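Local coordinates for putative riboflavin biosynthesis protein (Shewanella loihica, PDB 3KY8) that probably reduces 5-amino-6-(5-phosphoribosylamino)uracil in riboflavin biosynthesis, at residues A59-E62 / R63-G66; N52-T55 / G56-L60. One frame throughout, in Å; residues are numbered along the deposited sequence.

Interaction 1 of 2, residues A59-E62 / R63-G66; sequences ALME and RVDG
Leu60 and Val64 meet one turn apart at the end of helix 57-63, their side chains crossing obliquely with Leu60 CD1 4.0 Å from Val64 CG1. Leu60 CG stands anti to the backbone N (chi1 176°), beside the carbonyl carbon, and from there CD1 alone reaches Val64. The second methyl of Val64 turns the other way: CG2 faces the selenium of selenomethionine Met61, with SE and CG2 4.2 Å apart. Val64 thus offers one branch to each apolar neighbour, while both branches lie against the same acceptor, CG1 and CG2 each 3.5 Å from Leu60 O. That oxygen receives Val64 N at 2.8 Å, almost in line with the carbonyl bond, and a weak, more bent bond from Arg63 N; Arg63 N also donates to Ala59 O at 3.0 Å, tilted out of the carbonyl plane. Trimming Val64 to an alanine would probably leave Leu60 CD1 and Met61 SE without their methyl partners and Leu60 O less covered on the Val64 side. Val64 is the first residue to leave helical backbone angles, so this apolar step coincides with the end of the helix. There Lys88 NZ bonds to Met61 O and Val64 O, a positive charge probably well placed against the carbonyl end. The extended Arg63 chain runs away to salt bridges with Glu149 and Glu129. Leu60 packs on Ile23 and Phe25 of strand 21-29, and Leu60, Met61 and Val64 all rest on Tyr131 of strand 129-133, seating the helix on the sheet just before the chain enters strand 66-70.

Interaction 2 of 2, residues N52-T55 / G56-L60; sequences NVDT and GFVAL
Asp54 reaches forward to the start of helix 57-63 and sets its carboxylate against Val58, the side chains meeting at an oblique angle. This is the tight part: Val58 CG2 sits 3.0 Å from Asp54 OD1, closer than a methyl and a carboxylate oxygen normally sit, so the detail here is doubtful or strained. With CG anti to the backbone N (chi1 -179°), the Asp54 carboxylate comes to lie beside Gly56 N and Val58. OD2 takes Gly56 N at 3.2 Å, the N-H coming from above the carboxylate plane, and so closes an Asx turn. OD1 reaches Val58 N only at 3.5 Å, a weak though fairly straight bond (161°). Gly56, the N-cap residue, has backbone angles (phi 123°) at which a side chain would strike Thr55 O; the same Thr55 O accepts a hydrogen bond from Gln189 NE2. On the loose side the contact is made through water. Water 1 donates to Asp54 OD1 at 3.1 Å and accepts from Thr55 N and from Phe57 N, the latter at 3.0 Å. Water 2 donates to Asp54 OD2 and accepts from Ala59 N at 2.7 Å. Asp54 and Val58 are exposed, so this is a surface contact. Gly56 O, in turn, accepts Leu60 N and begins the helical pattern. The chemistry is that of a helix start satisfied partly indirectly: one carboxylate serves Val58 N by a weak direct bond and Phe57 N and Ala59 N through water, and its negative charge is likely to be favoured by the backbone N-H groups gathered at this end of the helix.

Overall arrangement
Interactions 1 and 2 treat the two ends of one short helix, 57-63, and share Ala59 and Leu60; their centres lie 11 Å apart. Interaction 2 is polar, hydrated and on the surface, whereas interaction 1 is partly buried, with apolar side chains packed round backbone hydrogen bonds. Together they span the link from the loop after strand 21-29 into strand 66-70, a beta-alpha-beta crossover in the mixed sheet of this RibD C-terminal domain. A glycerol lies about 4 Å from the side chain of Met61, and both a glycerol and an unidentified ligand lie about 4 Å from that of Phe57. These molecules probably came from the crystallisation liquor, but may mark a pocket beside the helix.

Interaction 1 of 2, residues A59-E62 / R63-G66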
# COMPACT_ATOMS: atom_id res chain seq x y z
N ALA A 59 21.38 -9.81 3.68
CA ALA A 59 21.32 -9.77 5.14
C ALA A 59 20.08 -10.54 5.72
O ALA A 59 20.19 -11.25 6.75
CB ALA A 59 21.36 -8.32 5.63
N LEU A 60 18.93 -10.43 5.06
CA LEU A 60 17.78 -11.22 5.42
C LEU A 60 18.16 -12.72 5.41
O LEU A 60 17.95 -13.44 6.42
CB LEU A 60 16.64 -10.95 4.44
CG LEU A 60 15.37 -11.80 4.62
CD1 LEU A 60 14.58 -11.30 5.81
CD2 LEU A 60 14.56 -11.73 3.32
N MSE A 61 18.78 -13.17 4.32
CA MSE A 61 19.09 -14.60 4.13
C MSE A 61 20.11 -15.12 5.12
O MSE A 61 20.09 -16.30 5.49
CB MSE A 61 19.58 -14.89 2.72
CG MSE A 61 18.49 -14.77 1.71
SE MSE A 61 16.84 -15.75 2.09
CE MSE A 61 17.62 -17.54 2.20
N GLU A 62 21.00 -14.24 5.55
CA GLU A 62 21.98 -14.59 6.54
C GLU A 62 21.31 -14.73 7.90
O GLU A 62 21.75 -15.52 8.74
CB GLU A 62 23.07 -13.54 6.59
CG GLU A 62 23.58 -13.30 8.00
CD GLU A 62 25.05 -13.14 8.04
OE1 GLU A 62 25.58 -12.36 7.20
OE2 GLU A 62 25.66 -13.78 8.94
N ARG A 63 20.28 -13.93 8.14
CA ARG A 63 19.58 -13.92 9.42
C ARG A 63 18.59 -15.07 9.56
O ARG A 63 18.46 -15.67 10.62
CB ARG A 63 18.86 -12.58 9.61
CG ARG A 63 17.95 -12.57 10.81
CD ARG A 63 17.21 -11.28 10.96
NE ARG A 63 16.23 -11.37 12.05
CZ ARG A 63 15.20 -10.53 12.20
NH1 ARG A 63 14.98 -9.53 11.36
NH2 ARG A 63 14.36 -10.69 13.21
N VAL A 64 17.82 -15.32 8.52
CA VAL A 64 16.76 -16.32 8.63
C VAL A 64 17.28 -17.76 8.60
O VAL A 64 18.33 -18.06 8.05
CB VAL A 64 15.64 -16.10 7.61
CG1 VAL A 64 15.04 -14.69 7.79
CG2 VAL A 64 16.10 -16.36 6.19
N ASP A 65 16.52 -18.64 9.24
CA ASP A 65 16.85 -20.06 9.31
C ASP A 65 16.19 -20.84 8.19
O ASP A 65 16.61 -21.97 7.85
CB ASP A 65 16.40 -20.61 10.66
CG ASP A 65 17.12 -19.97 11.80
OD1 ASP A 65 18.33 -19.93 11.73
OD2 ASP A 65 16.49 -19.51 12.76
N GLY A 66 15.14 -20.26 7.60
CA GLY A 66 14.41 -20.93 6.54
C GLY A 66 13.35 -20.00 6.06
O GLY A 66 13.19 -18.92 6.59

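Interaction 2 of 2, residues N52-T55 / G56-L60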
# COMPACT_ATOMS: atom_id res chain seq x y z
N ASN A 52 23.78 -2.98 -9.37
CA ASN A 52 23.39 -4.16 -8.61
C ASN A 52 23.41 -3.94 -7.10
O ASN A 52 23.79 -4.82 -6.34
CB ASN A 52 24.21 -5.41 -9.00
CG ASN A 52 24.15 -5.72 -10.50
OD1 ASN A 52 25.17 -5.77 -11.18
ND2 ASN A 52 22.97 -5.92 -11.01
N VAL A 53 22.92 -2.78 -6.68
CA VAL A 53 22.86 -2.43 -5.27
C VAL A 53 21.92 -3.39 -4.54
O VAL A 53 20.83 -3.74 -5.03
CB VAL A 53 22.42 -0.96 -5.06
CG1 VAL A 53 22.26 -0.65 -3.57
CG2 VAL A 53 23.42 -0.01 -5.70
N ASP A 54 22.38 -3.85 -3.37
CA ASP A 54 21.63 -4.78 -2.54
C ASP A 54 20.73 -3.91 -1.66
O ASP A 54 21.17 -2.88 -1.13
CB ASP A 54 22.57 -5.63 -1.67
CG ASP A 54 21.81 -6.64 -0.80
OD1 ASP A 54 21.24 -7.62 -1.34
OD2 ASP A 54 21.76 -6.44 0.43
N THR A 55 19.47 -4.28 -1.54
CA THR A 55 18.57 -3.56 -0.68
C THR A 55 18.00 -4.43 0.45
O THR A 55 16.85 -4.24 0.82
CB THR A 55 17.40 -2.96 -1.49
OG1 THR A 55 16.75 -4.00 -2.22
CG2 THR A 55 17.91 -1.87 -2.43
N GLY A 56 18.80 -5.34 1.00
CA GLY A 56 18.44 -6.09 2.19
C GLY A 56 18.43 -7.60 2.10
O GLY A 56 18.41 -8.24 3.14
N PHE A 57 18.42 -8.17 0.89
CA PHE A 57 18.26 -9.62 0.71
C PHE A 57 19.40 -10.49 1.29
O PHE A 57 19.16 -11.51 1.89
CB PHE A 57 18.09 -9.98 -0.76
CG PHE A 57 17.75 -11.45 -1.00
CD1 PHE A 57 16.50 -11.95 -0.64
CD2 PHE A 57 18.66 -12.32 -1.61
CE1 PHE A 57 16.19 -13.27 -0.87
CE2 PHE A 57 18.36 -13.64 -1.83
CZ PHE A 57 17.12 -14.12 -1.46
N VAL A 58 20.64 -10.09 1.06
CA VAL A 58 21.77 -10.86 1.54
C VAL A 58 21.68 -10.93 3.04
O VAL A 58 21.86 -12.00 3.60
CB VAL A 58 23.16 -10.30 1.10
CG1 VAL A 58 24.20 -11.42 1.03
CG2 VAL A 58 23.07 -9.66 -0.23
N ALA A 59 21.38 -9.81 3.68
CA ALA A 59 21.32 -9.77 5.14
C ALA A 59 20.08 -10.54 5.72
O ALA A 59 20.19 -11.25 6.75
CB ALA A 59 21.36 -8.32 5.63
N LEU A 60 18.93 -10.43 5.06
CA LEU A 60 17.78 -11.22 5.42
C LEU A 60 18.16 -12.72 5.41
O LEU A 60 17.95 -13.44 6.42
CB LEU A 60 16.64 -10.95 4.44
CG LEU A 60 15.37 -11.80 4.62
CD1 LEU A 60 14.58 -11.30 5.81
CD2 LEU A 60 14.56 -11.73 3.32
O HOH W 1 18.29 -6.88 -1.78
O HOH W 2 21.65 -7.23 2.77